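Manganese-binding protein (Chlamydia trachomatis, PDB 6NSI) binds iron, manganese and nickel ions, preferring ferrous iron, and delivers them to the membrane permease of an ABC transporter for import. Local coordinates at residues I26-G31 and H36-V41. Numbering follows the deposited sequence.
Sequences IVLIDG and HSYEMV. With FE (Fe (III) ion), chain B.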
ATOM      1  N   ILE A  26      14.465 -12.771  -2.604  1.00 42.32           N
ATOM      2  CA  ILE A  26      14.002 -12.571  -3.965  1.00 40.31           C
ATOM      3  C   ILE A  26      12.592 -11.998  -3.905  1.00 39.64           C
ATOM      4  O   ILE A  26      11.855 -12.174  -2.931  1.00 35.65           O
ATOM      5  CB  ILE A  26      14.041 -13.866  -4.814  1.00 40.75           C
ATOM      6  CG1 ILE A  26      13.529 -15.066  -4.020  1.00 45.42           C
ATOM      7  CG2 ILE A  26      15.456 -14.134  -5.307  1.00 45.21           C
ATOM      8  CD1 ILE A  26      13.346 -16.342  -4.878  1.00 46.97           C
ATOM      9  N   VAL A  27      12.224 -11.294  -4.962  1.00 38.64           N
ATOM     10  CA  VAL A  27      10.898 -10.712  -5.064  1.00 42.41           C
ATOM     11  C   VAL A  27      10.291 -11.166  -6.379  1.00 37.18           C
ATOM     12  O   VAL A  27      10.961 -11.163  -7.416  1.00 39.88           O
ATOM     13  CB  VAL A  27      10.925  -9.170  -4.955  1.00 39.89           C
ATOM     14  CG1 VAL A  27      11.685  -8.525  -6.124  1.00 37.58           C
ATOM     15  CG2 VAL A  27       9.523  -8.641  -4.872  1.00 31.68           C
ATOM     16  N   LEU A  28       9.044 -11.621  -6.318  1.00 33.34           N
ATOM     17  CA  LEU A  28       8.306 -12.045  -7.531  1.00 35.00           C
ATOM     18  C   LEU A  28       7.855 -10.874  -8.406  1.00 36.49           C
ATOM     19  O   LEU A  28       8.122 -10.884  -9.582  1.00 38.77           O
ATOM     20  CB  LEU A  28       7.082 -12.834  -7.095  1.00 36.19           C
ATOM     21  CG  LEU A  28       6.945 -14.194  -7.755  1.00 41.11           C
ATOM     22  CD1 LEU A  28       8.115 -15.070  -7.373  1.00 45.68           C
ATOM     23  CD2 LEU A  28       5.633 -14.829  -7.364  1.00 35.67           C
ATOM     24  N   ILE A  29       7.253  -9.869  -7.795  1.00 35.44           N
ATOM     25  CA  ILE A  29       6.641  -8.745  -8.547  1.00 30.01           C
ATOM     26  C   ILE A  29       7.400  -7.462  -8.231  1.00 35.23           C
ATOM     27  O   ILE A  29       7.570  -7.137  -7.069  1.00 30.99           O
ATOM     28  CB  ILE A  29       5.159  -8.616  -8.148  1.00 33.09           C
ATOM     29  CG1 ILE A  29       4.389  -9.926  -8.302  1.00 28.29           C
ATOM     30  CG2 ILE A  29       4.480  -7.461  -8.860  1.00 27.48           C
ATOM     31  CD1 ILE A  29       3.002  -9.884  -7.762  1.00 27.30           C
ATOM     32  N   ASP A  30       7.887  -6.814  -9.270  1.00 36.55           N
ATOM     33  CA  ASP A  30       8.540  -5.518  -9.135  1.00 37.13           C
ATOM     34  C   ASP A  30       8.324  -4.738 -10.423  1.00 46.40           C
ATOM     35  O   ASP A  30       7.820  -5.272 -11.423  1.00 41.64           O
ATOM     36  CB  ASP A  30      10.044  -5.642  -8.834  1.00 43.11           C
ATOM     37  CG  ASP A  30      10.653  -4.331  -8.314  1.00 48.61           C
ATOM     38  OD1 ASP A  30       9.928  -3.306  -8.237  1.00 45.31           O
ATOM     39  OD2 ASP A  30      11.856  -4.323  -7.975  1.00 44.88           O
ATOM     40  N   GLY A  31       8.688  -3.446 -10.371  1.00 49.44           N
ATOM     41  CA  GLY A  31       8.625  -2.591 -11.542  1.00 40.26           C
ATOM     42  C   GLY A  31       7.246  -2.004 -11.788  1.00 43.19           C
ATOM     43  O   GLY A  31       6.455  -1.767 -10.876  1.00 44.67           O
ATOM     44  N   HIS A  36      -2.108  -6.790  -8.636  1.00 29.23           N
ATOM     45  CA  HIS A  36      -3.437  -7.379  -8.485  1.00 33.11           C
ATOM     46  C   HIS A  36      -3.668  -8.505  -9.483  1.00 35.48           C
ATOM     47  O   HIS A  36      -4.299  -9.516  -9.158  1.00 44.38           O
ATOM     48  CB  HIS A  36      -4.517  -6.314  -8.685  1.00 33.75           C
ATOM     49  CG  HIS A  36      -4.515  -5.238  -7.645  1.00 31.62           C
ATOM     50  ND1 HIS A  36      -5.213  -5.347  -6.464  1.00 30.74           N
ATOM     51  CD2 HIS A  36      -3.920  -4.022  -7.622  1.00 32.37           C
ATOM     52  CE1 HIS A  36      -5.042  -4.248  -5.750  1.00 30.28           C
ATOM     53  NE2 HIS A  36      -4.259  -3.429  -6.429  1.00 28.62           N
ATOM     54  N   SER A  37      -3.194  -8.332 -10.716  1.00 32.97           N
ATOM     55  CA  SER A  37      -3.477  -9.267 -11.792  1.00 41.82           C
ATOM     56  C   SER A  37      -2.227  -9.998 -12.250  1.00 43.88           C
ATOM     57  O   SER A  37      -2.205 -10.548 -13.360  1.00 48.73           O
ATOM     58  CB  SER A  37      -4.126  -8.539 -12.965  1.00 41.66           C
ATOM     59  OG  SER A  37      -3.194  -7.647 -13.549  1.00 36.48           O
ATOM     60  N   TYR A  38      -1.187 -10.012 -11.417  1.00 35.31           N
ATOM     61  CA  TYR A  38       0.050 -10.674 -11.789  1.00 38.94           C
ATOM     62  C   TYR A  38      -0.212 -12.150 -12.024  1.00 41.07           C
ATOM     63  O   TYR A  38      -0.834 -12.822 -11.201  1.00 41.79           O
ATOM     64  CB  TYR A  38       1.100 -10.505 -10.700  1.00 39.48           C
ATOM     65  CG  TYR A  38       2.453 -11.067 -11.069  1.00 37.93           C
ATOM     66  CD1 TYR A  38       3.308 -10.371 -11.904  1.00 36.79           C
ATOM     67  CD2 TYR A  38       2.874 -12.296 -10.582  1.00 41.44           C
ATOM     68  CE1 TYR A  38       4.546 -10.868 -12.232  1.00 42.35           C
ATOM     69  CE2 TYR A  38       4.111 -12.805 -10.909  1.00 42.44           C
ATOM     70  CZ  TYR A  38       4.941 -12.091 -11.744  1.00 38.30           C
ATOM     71  OH  TYR A  38       6.184 -12.588 -12.077  1.00 39.05           O
ATOM     72  N   GLU A  39       0.240 -12.646 -13.163  1.00 46.56           N
ATOM     73  CA  GLU A  39       0.233 -14.074 -13.430  1.00 48.00           C
ATOM     74  C   GLU A  39       1.678 -14.542 -13.439  1.00 37.97           C
ATOM     75  O   GLU A  39       2.566 -13.826 -13.913  1.00 39.82           O
ATOM     76  CB  GLU A  39      -0.470 -14.403 -14.758  1.00 51.87           C
ATOM     77  CG  GLU A  39      -1.934 -13.933 -14.832  1.00 49.36           C
ATOM     78  CD  GLU A  39      -2.949 -14.991 -14.361  1.00 61.42           C
ATOM     79  OE1 GLU A  39      -4.176 -14.710 -14.413  1.00 51.01           O
ATOM     80  OE2 GLU A  39      -2.529 -16.098 -13.943  1.00 54.65           O
ATOM     81  N   MET A  40       1.921 -15.721 -12.876  1.00 44.60           N
ATOM     82  CA  MET A  40       3.295 -16.185 -12.772  1.00 43.12           C
ATOM     83  C   MET A  40       3.917 -16.322 -14.152  1.00 43.27           C
ATOM     84  O   MET A  40       3.265 -16.754 -15.108  1.00 39.08           O
ATOM     85  CB  MET A  40       3.359 -17.510 -12.019  1.00 45.95           C
ATOM     86  CG  MET A  40       3.058 -17.347 -10.538  1.00 46.83           C
ATOM     87  SD  MET A  40       2.543 -18.889  -9.794  1.00 51.54           S
ATOM     88  CE  MET A  40       4.045 -19.844 -10.036  1.00 48.07           C
ATOM     89  N   VAL A  41       5.173 -15.901 -14.252  1.00 40.41           N
ATOM     90  CA  VAL A  41       5.961 -16.058 -15.453  1.00 48.00           C
ATOM     91  C   VAL A  41       6.866 -17.274 -15.277  1.00 54.08           C
ATOM     92  O   VAL A  41       7.028 -17.802 -14.178  1.00 46.58           O
ATOM     93  CB  VAL A  41       6.778 -14.779 -15.774  1.00 47.06           C
ATOM     94  CG1 VAL A  41       5.836 -13.566 -15.951  1.00 44.04           C
ATOM     95  CG2 VAL A  41       7.793 -14.506 -14.678  1.00 43.03           C
TER
HETATM   96 FE    FE B 401      -3.950  -1.474  -5.867  1.00 24.07          FE
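Ile29 sets its CG1 over one face of the Tyr38 ring in the N-terminal half of this cluster 9 solute-binding protein, where the chain leaves edge strand 24-27 of the parallel sheet and doubles back as the loop carrying the first metal ligand. The tight part is a CH-pi contact: Ile29 CG1 sits 3.6 Å from the centroid of the Tyr38 ring, 13° off the ring normal. Ile29 CD1 continues along the same face to the ring's root, 3.6 Å from Tyr38 CB, so the two side chains run past each other in opposite directions. The Tyr38 chi1 of -175° sets CG opposite the backbone N and carries the ring out from the loop toward Ile29, one face against its CG1. Packing slackens toward the hydroxyl end. Leu28 CD2 stays 4.4 Å from Tyr38 CE2, and Leu28 O lies obliquely off the ring, 3.6 Å from Tyr38 OH without a hydrogen bond. That hydroxyl is instead hydrogen-bonded to Asp44 OD2 at the start of helix 44-50, an acceptor that also takes the backbone N of Val41, so one carboxylate oxygen ties both the tyrosine's far end and the following loop. Leu28 is buried against Leu5, Met48 and Leu67, whereas Glu39 and Val41 lie on the solvent side, neither touching 26-31. Two residues before the tyrosine, His36 sets its CB away from 26-31, and its ring reaches the metal site it shares with His102, His168 and Asp260; its NE2 binds the iron(III) ion at 2.1 Å.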